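Local atomic coordinates of putative uncharacterized protein (Pyrococcus abyssi virus 1, PDB entry 4HR1), a protein that is of unknown function but folds as a small helical bundle, is assigned to a bromodomain-like family, and comes from a virus infecting a hyperthermophilic archaeon. Residues Ile13-Thr18 with Asp113-Leu118; Glu38-Leu43 with Ile93-Arg98; Glu45-Ile50 with Glu86-Gln91; Thr52-Asp57 with Lys76-Ala81. One frame throughout, in Å; residues are numbered along the deposited sequence.

Contact 1 of 4, residues Ile13-Thr18 with Asp113-Leu118; sequences ISWLRT and DYLDSL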
# COMPACT_ATOMS: atom_id res chain seq x y z
N ILE A 13 -6.48 1.44 2.46
CA ILE A 13 -5.88 0.71 1.32
C ILE A 13 -4.64 -0.06 1.84
O ILE A 13 -4.52 -1.26 1.60
CB ILE A 13 -5.58 1.63 0.08
CG1 ILE A 13 -6.88 2.28 -0.49
CG2 ILE A 13 -4.85 0.85 -1.03
CD1 ILE A 13 -6.68 3.69 -1.26
N SER A 14 -3.75 0.63 2.61
CA SER A 14 -2.55 0.01 3.20
C SER A 14 -2.90 -1.22 4.03
O SER A 14 -2.32 -2.27 3.78
CB SER A 14 -1.74 1.01 4.01
OG SER A 14 -1.33 2.11 3.21
N TRP A 15 -3.90 -1.12 4.95
CA TRP A 15 -4.35 -2.26 5.76
C TRP A 15 -4.75 -3.39 4.86
O TRP A 15 -4.32 -4.53 5.07
CB TRP A 15 -5.57 -1.90 6.65
CG TRP A 15 -5.82 -2.89 7.75
CD1 TRP A 15 -5.34 -2.82 9.03
CD2 TRP A 15 -6.52 -4.14 7.65
NE1 TRP A 15 -5.74 -3.92 9.75
CE2 TRP A 15 -6.46 -4.76 8.93
CE3 TRP A 15 -7.26 -4.78 6.63
CZ2 TRP A 15 -7.09 -5.98 9.20
CZ3 TRP A 15 -7.85 -6.01 6.90
CH2 TRP A 15 -7.75 -6.60 8.16
N LEU A 16 -5.61 -3.09 3.88
CA LEU A 16 -6.12 -4.11 2.95
C LEU A 16 -5.02 -4.78 2.12
O LEU A 16 -5.07 -6.01 1.95
CB LEU A 16 -7.24 -3.53 2.07
CG LEU A 16 -8.56 -3.21 2.77
CD1 LEU A 16 -9.50 -2.56 1.84
CD2 LEU A 16 -9.22 -4.46 3.29
N ARG A 17 -4.00 -4.01 1.67
CA ARG A 17 -2.87 -4.56 0.91
C ARG A 17 -2.01 -5.48 1.78
O ARG A 17 -1.74 -6.62 1.38
CB ARG A 17 -2.04 -3.46 0.23
CG ARG A 17 -2.80 -2.73 -0.87
CD ARG A 17 -1.92 -2.40 -2.05
NE ARG A 17 -2.19 -1.06 -2.60
CZ ARG A 17 -3.00 -0.81 -3.62
NH1 ARG A 17 -3.67 -1.80 -4.21
NH2 ARG A 17 -3.16 0.43 -4.05
N THR A 18 -1.68 -5.02 3.01
CA THR A 18 -0.91 -5.76 4.01
C THR A 18 -1.65 -7.05 4.40
O THR A 18 -1.01 -8.09 4.57
CB THR A 18 -0.60 -4.88 5.22
OG1 THR A 18 -0.23 -3.55 4.81
CG2 THR A 18 0.47 -5.48 6.12
N ASP A 113 -4.57 -6.95 15.19
CA ASP A 113 -3.68 -6.09 15.98
C ASP A 113 -2.27 -6.05 15.34
O ASP A 113 -1.68 -4.97 15.24
CB ASP A 113 -3.61 -6.57 17.45
CG ASP A 113 -4.78 -6.16 18.35
OD1 ASP A 113 -5.85 -5.76 17.81
OD2 ASP A 113 -4.64 -6.29 19.59
N TYR A 114 -1.77 -7.22 14.88
CA TYR A 114 -0.50 -7.34 14.17
C TYR A 114 -0.55 -6.51 12.87
O TYR A 114 0.35 -5.71 12.63
CB TYR A 114 -0.18 -8.81 13.87
CG TYR A 114 0.94 -9.01 12.88
CD1 TYR A 114 2.26 -8.70 13.22
CD2 TYR A 114 0.70 -9.52 11.61
CE1 TYR A 114 3.30 -8.86 12.31
CE2 TYR A 114 1.73 -9.70 10.69
CZ TYR A 114 3.03 -9.37 11.05
OH TYR A 114 4.05 -9.52 10.13
N LEU A 115 -1.63 -6.63 12.09
CA LEU A 115 -1.79 -5.88 10.84
C LEU A 115 -1.81 -4.38 11.06
O LEU A 115 -1.13 -3.66 10.34
CB LEU A 115 -3.01 -6.37 10.02
CG LEU A 115 -2.89 -7.79 9.44
CD1 LEU A 115 -4.20 -8.22 8.80
CD2 LEU A 115 -1.75 -7.90 8.45
N ASP A 116 -2.53 -3.93 12.10
CA ASP A 116 -2.64 -2.53 12.49
C ASP A 116 -1.28 -1.97 12.85
O ASP A 116 -1.00 -0.83 12.50
CB ASP A 116 -3.61 -2.35 13.68
CG ASP A 116 -5.09 -2.63 13.43
OD1 ASP A 116 -5.47 -2.86 12.26
OD2 ASP A 116 -5.86 -2.63 14.41
N SER A 117 -0.43 -2.79 13.51
CA SER A 117 0.92 -2.43 13.97
C SER A 117 1.85 -2.07 12.83
O SER A 117 2.64 -1.13 12.95
CB SER A 117 1.53 -3.54 14.83
OG SER A 117 2.07 -4.59 14.06
N LEU A 118 1.76 -2.83 11.72
CA LEU A 118 2.54 -2.67 10.48
C LEU A 118 2.27 -1.33 9.74
O LEU A 118 3.16 -0.83 9.05
CB LEU A 118 2.25 -3.86 9.56
CG LEU A 118 3.10 -5.15 9.67
CD1 LEU A 118 3.68 -5.36 11.04
CD2 LEU A 118 2.32 -6.34 9.28
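Trp15 and Leu115 mark the place where helix 5-30 and helix 109-119 come together, their CA atoms 6.7 Å apart. The axes of the two short segments approach to 9.6 Å, and their N-to-C directions differ by 123°, well away from the antiparallel alignment of neighbours in a regular bundle. Leu115 is directed toward the other helix. Its CB lies beside Trp15 NE1, and its CD1 rests against one face of the indole, near the rim, 3.7 Å from Trp15 CZ2. Tryptophan suits this place because it offers both a broad apolar surface and an N-H. With CG anti to the backbone nitrogen (chi1 -164°), the ring is swung across toward helix 109-119, and Trp15 NE1 donates to Asp116 OD1 at 2.7 Å. The bond is bent, 131° at the hydrogen, with the oxygen somewhat out of the indole plane. A second, smaller seam is aliphatic: Thr18 CG2 meets Leu118 CD2 at 3.8 Å and Leu115 CD2 at 4.0 Å. Thr18 can present its methyl here because OG1 turns back to donate to Ser14 O, 2.7 Å away, within its own helix. Lys89 makes a cation-pi contact with Trp15, and Tyr114 OH bonds to the backbone of another chain. This leucine-on-indole packing, with a polar pair at its margin, joins the short C-terminal helix of this helical bundle obliquely to its N-terminal helix.

Contact 2 of 4, residues Glu38-Leu43 with Ile93-Arg98; sequences EQVEKL and IVEMLR
Glu95 and Gln39 carry this contact, the two residues with most surface buried where segment 93-98 at the C-terminal end of helix 72-98 runs back along segment 38-43 of helix 34-63. The axes are 11.3 Å apart and nearly antiparallel, at 166°, a wide spacing that leaves room for long polar side chains. Glu95 leaves its helix with CG anti to the backbone nitrogen (chi1 -177°) and then bends at chi2, which brings its carboxylate up beside Gln39. The extended Gln39 chain crosses it at about a right angle, with amide and carboxylate planes almost perpendicular. Gln39 NE2 comes within 3.3 Å of Glu95 OE2, but the angle is poor and the pair does not count as a hydrogen bond. Next to the amide, Val40 turns one methyl to the acid: its short branch brings Val40 CG2 to 3.9 Å from Glu95 OE2 and 4.0 Å from Glu95 CG. What holds the carboxylate is Arg98, one turn later on the same helix. Arg98 NE and NH2 reach side-on to the single atom Glu95 OE1, NH2 at 2.8 Å in a salt bridge and NE at 3.1 Å, while Gln39 OE1 lies over one face of the guanidinium. Leu23 and Met27 of helix 5-30 also pack on Glu95 and on Val40, whose buried place suits an apolar residue. The chemistry implies a buried acid whose charge is probably balanced within its own helix, so that what passes between the helices is van der Waals and dipolar contact with an amide rather than a directed bond.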
# COMPACT_ATOMS: atom_id res chain seq x y z
N GLU A 38 -7.42 -18.16 -5.82
CA GLU A 38 -8.22 -17.44 -6.82
C GLU A 38 -9.00 -16.35 -6.09
O GLU A 38 -8.88 -15.19 -6.47
CB GLU A 38 -9.17 -18.42 -7.54
CG GLU A 38 -9.67 -17.94 -8.90
CD GLU A 38 -9.20 -18.79 -10.07
OE1 GLU A 38 -9.59 -19.97 -10.15
OE2 GLU A 38 -8.44 -18.26 -10.91
N GLN A 39 -9.76 -16.72 -5.01
CA GLN A 39 -10.57 -15.83 -4.16
C GLN A 39 -9.75 -14.65 -3.63
O GLN A 39 -10.25 -13.51 -3.64
CB GLN A 39 -11.19 -16.60 -2.98
CG GLN A 39 -12.26 -17.64 -3.35
CD GLN A 39 -12.66 -18.54 -2.18
OE1 GLN A 39 -13.85 -18.71 -1.89
NE2 GLN A 39 -11.70 -19.15 -1.50
N VAL A 40 -8.50 -14.91 -3.19
CA VAL A 40 -7.57 -13.91 -2.66
C VAL A 40 -7.17 -12.95 -3.78
O VAL A 40 -7.18 -11.73 -3.58
CB VAL A 40 -6.35 -14.56 -1.92
CG1 VAL A 40 -5.26 -13.53 -1.57
CG2 VAL A 40 -6.81 -15.28 -0.66
N GLU A 41 -6.85 -13.51 -4.97
CA GLU A 41 -6.48 -12.77 -6.18
C GLU A 41 -7.63 -11.83 -6.58
O GLU A 41 -7.39 -10.65 -6.83
CB GLU A 41 -6.13 -13.74 -7.32
CG GLU A 41 -4.64 -13.87 -7.59
CD GLU A 41 -3.97 -12.61 -8.11
OE1 GLU A 41 -2.80 -12.37 -7.72
OE2 GLU A 41 -4.60 -11.85 -8.88
N LYS A 42 -8.87 -12.35 -6.54
CA LYS A 42 -10.11 -11.60 -6.82
C LYS A 42 -10.23 -10.41 -5.86
O LYS A 42 -10.49 -9.30 -6.31
CB LYS A 42 -11.34 -12.53 -6.74
CG LYS A 42 -11.48 -13.49 -7.93
CD LYS A 42 -12.95 -13.63 -8.39
CE LYS A 42 -13.16 -14.67 -9.47
NZ LYS A 42 -13.08 -16.05 -8.92
N LEU A 43 -9.93 -10.63 -4.56
CA LEU A 43 -9.94 -9.57 -3.54
C LEU A 43 -8.90 -8.50 -3.79
O LEU A 43 -9.24 -7.31 -3.71
CB LEU A 43 -9.86 -10.12 -2.12
CG LEU A 43 -11.17 -10.72 -1.60
CD1 LEU A 43 -10.91 -11.83 -0.62
CD2 LEU A 43 -12.06 -9.65 -1.00
N ILE A 93 -11.39 -10.79 6.27
CA ILE A 93 -11.49 -11.43 7.59
C ILE A 93 -12.24 -12.76 7.44
O ILE A 93 -11.78 -13.79 7.93
CB ILE A 93 -12.12 -10.47 8.64
CG1 ILE A 93 -11.25 -9.20 8.81
CG2 ILE A 93 -12.33 -11.18 9.98
CD1 ILE A 93 -11.97 -7.97 9.23
N VAL A 94 -13.33 -12.73 6.67
CA VAL A 94 -14.12 -13.92 6.34
C VAL A 94 -13.25 -14.97 5.63
O VAL A 94 -13.33 -16.15 5.97
CB VAL A 94 -15.39 -13.51 5.54
CG1 VAL A 94 -16.06 -14.71 4.88
CG2 VAL A 94 -16.38 -12.76 6.43
N GLU A 95 -12.39 -14.53 4.68
CA GLU A 95 -11.47 -15.40 3.95
C GLU A 95 -10.44 -16.01 4.87
O GLU A 95 -10.23 -17.23 4.82
CB GLU A 95 -10.80 -14.67 2.76
CG GLU A 95 -9.88 -15.55 1.91
CD GLU A 95 -10.52 -16.69 1.13
OE1 GLU A 95 -11.77 -16.78 1.10
OE2 GLU A 95 -9.76 -17.49 0.53
N MET A 96 -9.81 -15.17 5.73
CA MET A 96 -8.82 -15.58 6.73
C MET A 96 -9.42 -16.75 7.53
O MET A 96 -8.87 -17.85 7.52
CB MET A 96 -8.45 -14.42 7.67
CG MET A 96 -7.48 -13.42 7.10
SD MET A 96 -7.29 -12.03 8.23
CE MET A 96 -5.98 -11.26 7.50
N LEU A 97 -10.61 -16.53 8.13
CA LEU A 97 -11.34 -17.52 8.93
C LEU A 97 -11.69 -18.80 8.21
O LEU A 97 -11.61 -19.87 8.80
CB LEU A 97 -12.58 -16.88 9.56
CG LEU A 97 -12.26 -15.88 10.66
CD1 LEU A 97 -13.38 -14.88 10.82
CD2 LEU A 97 -11.89 -16.57 11.97
N ARG A 98 -12.04 -18.70 6.92
CA ARG A 98 -12.40 -19.81 6.04
C ARG A 98 -11.20 -20.70 5.70
O ARG A 98 -11.37 -21.90 5.47
CB ARG A 98 -13.00 -19.27 4.74
CG ARG A 98 -14.12 -20.12 4.16
CD ARG A 98 -14.22 -20.07 2.63
NE ARG A 98 -13.97 -18.75 2.04
CZ ARG A 98 -14.87 -17.78 1.91
NH1 ARG A 98 -16.11 -17.94 2.37
NH2 ARG A 98 -14.54 -16.62 1.34

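Contact 3 of 4, residues Glu45-Ile50 with Glu86-Gln91; sequences ERVDEI and EDIKEQ
Ile88 is pressed among Val47, Ile50 and Arg46 at a central layer of the helical bundle, where helix 34-63 and helix 72-98 form an antiparallel hairpin. The segment axes are 10.6 Å apart, at 167°. Each branch of Ile88 has its own neighbour: CG2 touches Val47 CG2 at 3.5 Å, and CD1 slides past Ile50 CG2 at 3.7 Å. Isoleucine fits well, since its CG1 arm reaches across the gap while its CG2 branch turns toward the interior. That division follows from chi1 of -63°, which sets CG2 anti to the backbone nitrogen. On the outer side the same residue is roofed by Arg46. The arginine chain bends at chi2 and chi3, laying the guanidinium of Arg46 over Ile88, with Ile88 CD1 beneath its centre and Ile88 CG1 3.5 Å from Arg46 NH1. The flat guanidinium thus covers the isoleucine, while its NH1 edge lies beside Gln91 and Asp87. Arg46 NH1 is 5.2 Å from Asp87 OD2, too far for direct contact, though the opposite charges probably attract. Farther out, Asp48 forms salt bridges with Lys44 on its own helix and with Arg17, which links helix 34-63 to helix 5-30. Helix 5-30 also packs on the inner side of the layer, where Val47 meets Ile20 and where Leu16 CD2 stands 3.9 Å from Ile88 CG2.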
# COMPACT_ATOMS: atom_id res chain seq x y z
N GLU A 45 -7.60 -7.60 -6.68
CA GLU A 45 -8.10 -6.82 -7.81
C GLU A 45 -9.16 -5.82 -7.41
O GLU A 45 -9.08 -4.67 -7.84
CB GLU A 45 -8.56 -7.72 -8.98
CG GLU A 45 -7.46 -7.99 -10.00
CD GLU A 45 -6.69 -6.76 -10.43
OE1 GLU A 45 -5.50 -6.65 -10.05
OE2 GLU A 45 -7.31 -5.84 -11.02
N ARG A 46 -10.11 -6.22 -6.52
CA ARG A 46 -11.15 -5.33 -5.98
C ARG A 46 -10.50 -4.15 -5.24
O ARG A 46 -10.98 -3.01 -5.36
CB ARG A 46 -12.10 -6.09 -5.03
CG ARG A 46 -13.37 -6.62 -5.70
CD ARG A 46 -14.61 -5.81 -5.31
NE ARG A 46 -15.04 -6.03 -3.93
CZ ARG A 46 -15.95 -5.30 -3.30
NH1 ARG A 46 -16.28 -5.57 -2.04
NH2 ARG A 46 -16.55 -4.29 -3.92
N VAL A 47 -9.37 -4.40 -4.53
CA VAL A 47 -8.64 -3.34 -3.81
C VAL A 47 -8.01 -2.35 -4.80
O VAL A 47 -8.17 -1.12 -4.63
CB VAL A 47 -7.62 -3.86 -2.76
CG1 VAL A 47 -6.94 -2.72 -2.01
CG2 VAL A 47 -8.28 -4.82 -1.79
N ASP A 48 -7.29 -2.88 -5.84
CA ASP A 48 -6.63 -2.03 -6.85
C ASP A 48 -7.64 -1.13 -7.59
O ASP A 48 -7.35 0.04 -7.82
CB ASP A 48 -5.79 -2.85 -7.84
CG ASP A 48 -4.72 -3.75 -7.23
OD1 ASP A 48 -4.26 -4.69 -7.92
OD2 ASP A 48 -4.34 -3.51 -6.05
N GLU A 49 -8.86 -1.67 -7.87
CA GLU A 49 -9.93 -0.92 -8.53
C GLU A 49 -10.37 0.28 -7.69
O GLU A 49 -10.34 1.42 -8.18
CB GLU A 49 -11.13 -1.84 -8.83
CG GLU A 49 -11.11 -2.38 -10.26
CD GLU A 49 -11.40 -3.86 -10.43
OE1 GLU A 49 -12.39 -4.35 -9.85
OE2 GLU A 49 -10.64 -4.52 -11.18
N ILE A 50 -10.76 0.04 -6.43
CA ILE A 50 -11.20 1.10 -5.53
C ILE A 50 -10.08 2.09 -5.24
O ILE A 50 -10.33 3.30 -5.22
CB ILE A 50 -11.96 0.55 -4.29
CG1 ILE A 50 -12.68 1.65 -3.49
CG2 ILE A 50 -11.10 -0.32 -3.41
CD1 ILE A 50 -13.93 2.15 -4.20
N GLU A 86 -14.53 -1.00 3.26
CA GLU A 86 -14.96 -1.66 4.48
C GLU A 86 -15.59 -3.00 4.19
O GLU A 86 -15.33 -3.94 4.92
CB GLU A 86 -15.79 -0.74 5.38
CG GLU A 86 -15.81 -1.16 6.84
CD GLU A 86 -14.52 -1.11 7.65
OE1 GLU A 86 -14.48 -1.76 8.72
OE2 GLU A 86 -13.59 -0.36 7.27
N ASP A 87 -16.28 -3.13 3.04
CA ASP A 87 -16.82 -4.43 2.62
C ASP A 87 -15.68 -5.36 2.25
O ASP A 87 -15.75 -6.56 2.55
CB ASP A 87 -17.78 -4.29 1.42
CG ASP A 87 -19.02 -3.45 1.67
OD1 ASP A 87 -19.76 -3.76 2.63
OD2 ASP A 87 -19.31 -2.54 0.86
N ILE A 88 -14.59 -4.82 1.64
CA ILE A 88 -13.41 -5.61 1.27
C ILE A 88 -12.76 -6.18 2.54
O ILE A 88 -12.51 -7.39 2.60
CB ILE A 88 -12.43 -4.84 0.32
CG1 ILE A 88 -13.12 -4.52 -1.05
CG2 ILE A 88 -11.17 -5.68 0.08
CD1 ILE A 88 -12.55 -3.29 -1.80
N LYS A 89 -12.62 -5.32 3.58
CA LYS A 89 -12.08 -5.72 4.88
C LYS A 89 -12.86 -6.92 5.44
O LYS A 89 -12.25 -7.92 5.81
CB LYS A 89 -12.05 -4.53 5.85
CG LYS A 89 -11.30 -4.80 7.14
CD LYS A 89 -10.94 -3.51 7.87
CE LYS A 89 -10.03 -3.80 9.05
NZ LYS A 89 -9.46 -2.55 9.65
N GLU A 90 -14.21 -6.84 5.39
CA GLU A 90 -15.13 -7.88 5.85
C GLU A 90 -14.86 -9.19 5.12
O GLU A 90 -14.70 -10.22 5.76
CB GLU A 90 -16.59 -7.41 5.63
CG GLU A 90 -17.64 -8.08 6.49
CD GLU A 90 -18.36 -9.29 5.92
OE1 GLU A 90 -19.36 -9.71 6.54
OE2 GLU A 90 -17.94 -9.81 4.86
N GLN A 91 -14.75 -9.13 3.78
CA GLN A 91 -14.49 -10.31 2.95
C GLN A 91 -13.08 -10.88 3.17
O GLN A 91 -12.88 -12.09 3.02
CB GLN A 91 -14.73 -10.01 1.47
CG GLN A 91 -16.17 -9.64 1.09
CD GLN A 91 -16.31 -9.51 -0.41
OE1 GLN A 91 -16.81 -10.41 -1.09
NE2 GLN A 91 -15.84 -8.40 -0.96

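Contact 4 of 4, residues Thr52-Asp57 with Lys76-Ala81; sequences TAVNWD and KEIQKA
Trp56 and Glu77 form the polar margin of a mainly apolar helix-helix contact near the connection between helix 34-63 and helix 72-98, toward one end of the helical bundle. These two helices form an antiparallel hairpin, but here the segment directions are opened to 139°, with the axes 10.3 Å apart. Helix 34-63 is kinked within the segment: the backbone nitrogens of Trp56 and Asp57 lack the regular helical bond to the residue four back, and Asp57 N bonds to Val54 O instead. The apolar part centres on Ile78, whose CD1 reaches Trp56 CZ2 at 3.5 Å, Val54 CG1 at 3.8 Å and Asp57 CB at 3.7 Å. Ala81, one turn further on, is small and apolar, and its CB fits against Val54 CG1 at 3.6 Å. Inward, Val54 also packs on Val9 and Ile13 of helix 5-30. Trp56 takes the cramped rotamer with CG between its backbone nitrogen and carbonyl carbon (chi1 63°). This folds the indole back along its own helix, with Asp57 CB over one face, and directs the N-H across to the partner helix. Glutamate is long enough to meet it, bending at chi2 to bring its carboxylate to the ring edge. Leu70 of the connecting loop touches both Trp56 and Asp57, and Trp56 also packs against an acidic side chain of another chain. The indole N-H is shared: Trp56 NE1 donates to Glu77 OE1 at 2.9 Å, approaching from above the carboxylate plane, and more weakly to Ala53 O, also at 2.9 Å.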
# COMPACT_ATOMS: atom_id res chain seq x y z
N THR A 52 -7.62 3.20 -7.20
CA THR A 52 -7.48 4.18 -8.29
C THR A 52 -8.58 5.23 -8.30
O THR A 52 -8.29 6.41 -8.59
CB THR A 52 -7.22 3.52 -9.65
OG1 THR A 52 -8.11 2.42 -9.82
CG2 THR A 52 -5.76 3.06 -9.81
N ALA A 53 -9.81 4.83 -7.91
CA ALA A 53 -10.96 5.72 -7.81
C ALA A 53 -10.74 6.90 -6.85
O ALA A 53 -11.47 7.89 -6.94
CB ALA A 53 -12.18 4.93 -7.38
N VAL A 54 -9.72 6.81 -5.96
CA VAL A 54 -9.42 7.85 -4.97
C VAL A 54 -8.08 8.61 -5.10
O VAL A 54 -7.88 9.58 -4.36
CB VAL A 54 -9.70 7.36 -3.52
CG1 VAL A 54 -11.18 7.05 -3.31
CG2 VAL A 54 -8.83 6.17 -3.14
N ASN A 55 -7.20 8.19 -6.04
CA ASN A 55 -5.88 8.80 -6.34
C ASN A 55 -5.98 10.30 -6.49
O ASN A 55 -5.03 11.02 -6.16
CB ASN A 55 -5.31 8.25 -7.66
CG ASN A 55 -4.85 6.82 -7.65
OD1 ASN A 55 -4.64 6.20 -6.60
ND2 ASN A 55 -4.66 6.27 -8.86
N TRP A 56 -7.11 10.77 -7.05
CA TRP A 56 -7.35 12.19 -7.25
C TRP A 56 -7.22 12.93 -5.93
O TRP A 56 -6.57 13.97 -5.91
CB TRP A 56 -8.72 12.41 -7.91
CG TRP A 56 -9.90 11.96 -7.09
CD1 TRP A 56 -10.49 10.73 -7.11
CD2 TRP A 56 -10.61 12.74 -6.12
NE1 TRP A 56 -11.52 10.69 -6.20
CE2 TRP A 56 -11.60 11.90 -5.56
CE3 TRP A 56 -10.49 14.06 -5.65
CZ2 TRP A 56 -12.48 12.35 -4.57
CZ3 TRP A 56 -11.34 14.49 -4.64
CH2 TRP A 56 -12.33 13.65 -4.12
N ASP A 57 -7.75 12.34 -4.81
CA ASP A 57 -7.72 12.97 -3.49
C ASP A 57 -6.35 13.03 -2.84
O ASP A 57 -6.05 13.99 -2.10
CB ASP A 57 -8.81 12.46 -2.56
CG ASP A 57 -9.06 13.40 -1.40
OD1 ASP A 57 -9.04 12.93 -0.24
OD2 ASP A 57 -9.14 14.64 -1.64
N LYS A 76 -18.85 12.79 -1.10
CA LYS A 76 -19.76 11.64 -1.29
C LYS A 76 -19.09 10.45 -1.98
O LYS A 76 -19.34 9.29 -1.61
CB LYS A 76 -21.04 12.06 -2.02
CG LYS A 76 -22.00 12.92 -1.18
CD LYS A 76 -22.94 13.76 -2.04
CE LYS A 76 -24.22 13.05 -2.43
NZ LYS A 76 -24.96 13.81 -3.47
N GLU A 77 -18.27 10.73 -3.02
CA GLU A 77 -17.52 9.74 -3.79
C GLU A 77 -16.44 9.12 -2.87
O GLU A 77 -16.24 7.91 -2.93
CB GLU A 77 -16.92 10.38 -5.06
CG GLU A 77 -16.33 9.40 -6.07
CD GLU A 77 -14.93 8.86 -5.80
OE1 GLU A 77 -14.07 9.61 -5.27
OE2 GLU A 77 -14.70 7.67 -6.13
N ILE A 78 -15.78 9.93 -2.01
CA ILE A 78 -14.80 9.43 -1.04
C ILE A 78 -15.52 8.48 -0.03
O ILE A 78 -15.03 7.37 0.24
CB ILE A 78 -14.08 10.60 -0.29
CG1 ILE A 78 -13.05 11.32 -1.18
CG2 ILE A 78 -13.44 10.13 1.03
CD1 ILE A 78 -11.82 10.45 -1.65
N GLN A 79 -16.70 8.93 0.50
CA GLN A 79 -17.52 8.18 1.44
C GLN A 79 -18.01 6.88 0.85
O GLN A 79 -18.04 5.88 1.56
CB GLN A 79 -18.68 9.03 1.97
CG GLN A 79 -18.26 10.09 3.00
CD GLN A 79 -17.59 9.58 4.26
OE1 GLN A 79 -16.64 10.18 4.78
NE2 GLN A 79 -18.07 8.46 4.82
N LYS A 80 -18.36 6.87 -0.44
CA LYS A 80 -18.83 5.65 -1.11
C LYS A 80 -17.67 4.69 -1.34
O LYS A 80 -17.87 3.48 -1.32
CB LYS A 80 -19.54 5.99 -2.43
CG LYS A 80 -20.99 6.42 -2.25
CD LYS A 80 -21.46 7.45 -3.29
CE LYS A 80 -21.77 6.87 -4.66
NZ LYS A 80 -20.58 6.86 -5.56
N ALA A 81 -16.45 5.24 -1.55
CA ALA A 81 -15.24 4.43 -1.72
C ALA A 81 -14.87 3.81 -0.36
O ALA A 81 -14.64 2.59 -0.30
CB ALA A 81 -14.10 5.29 -2.25

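In the fold
Contacts 2, 3 and 4 are successive layers of one antiparallel hairpin, helix 34-63 against helix 72-98, and are nested along the chain: contact 4 lies inside the loop closed by contact 3, and contact 3 inside that of contact 2. Their centres step by 11 Å from contact 2 to contact 3 and 13 Å from there to contact 4, leaving contacts 2 and 4 on opposite sides of the chain's centre. Contact 1 encloses all three, joining the first and last helices. It touches each layer, through Met96, the Arg17-Asp48 salt bridge and Val54. The bundle is thus a long hairpin packed on helix 5-30, with the C-terminal helix laid across that helix.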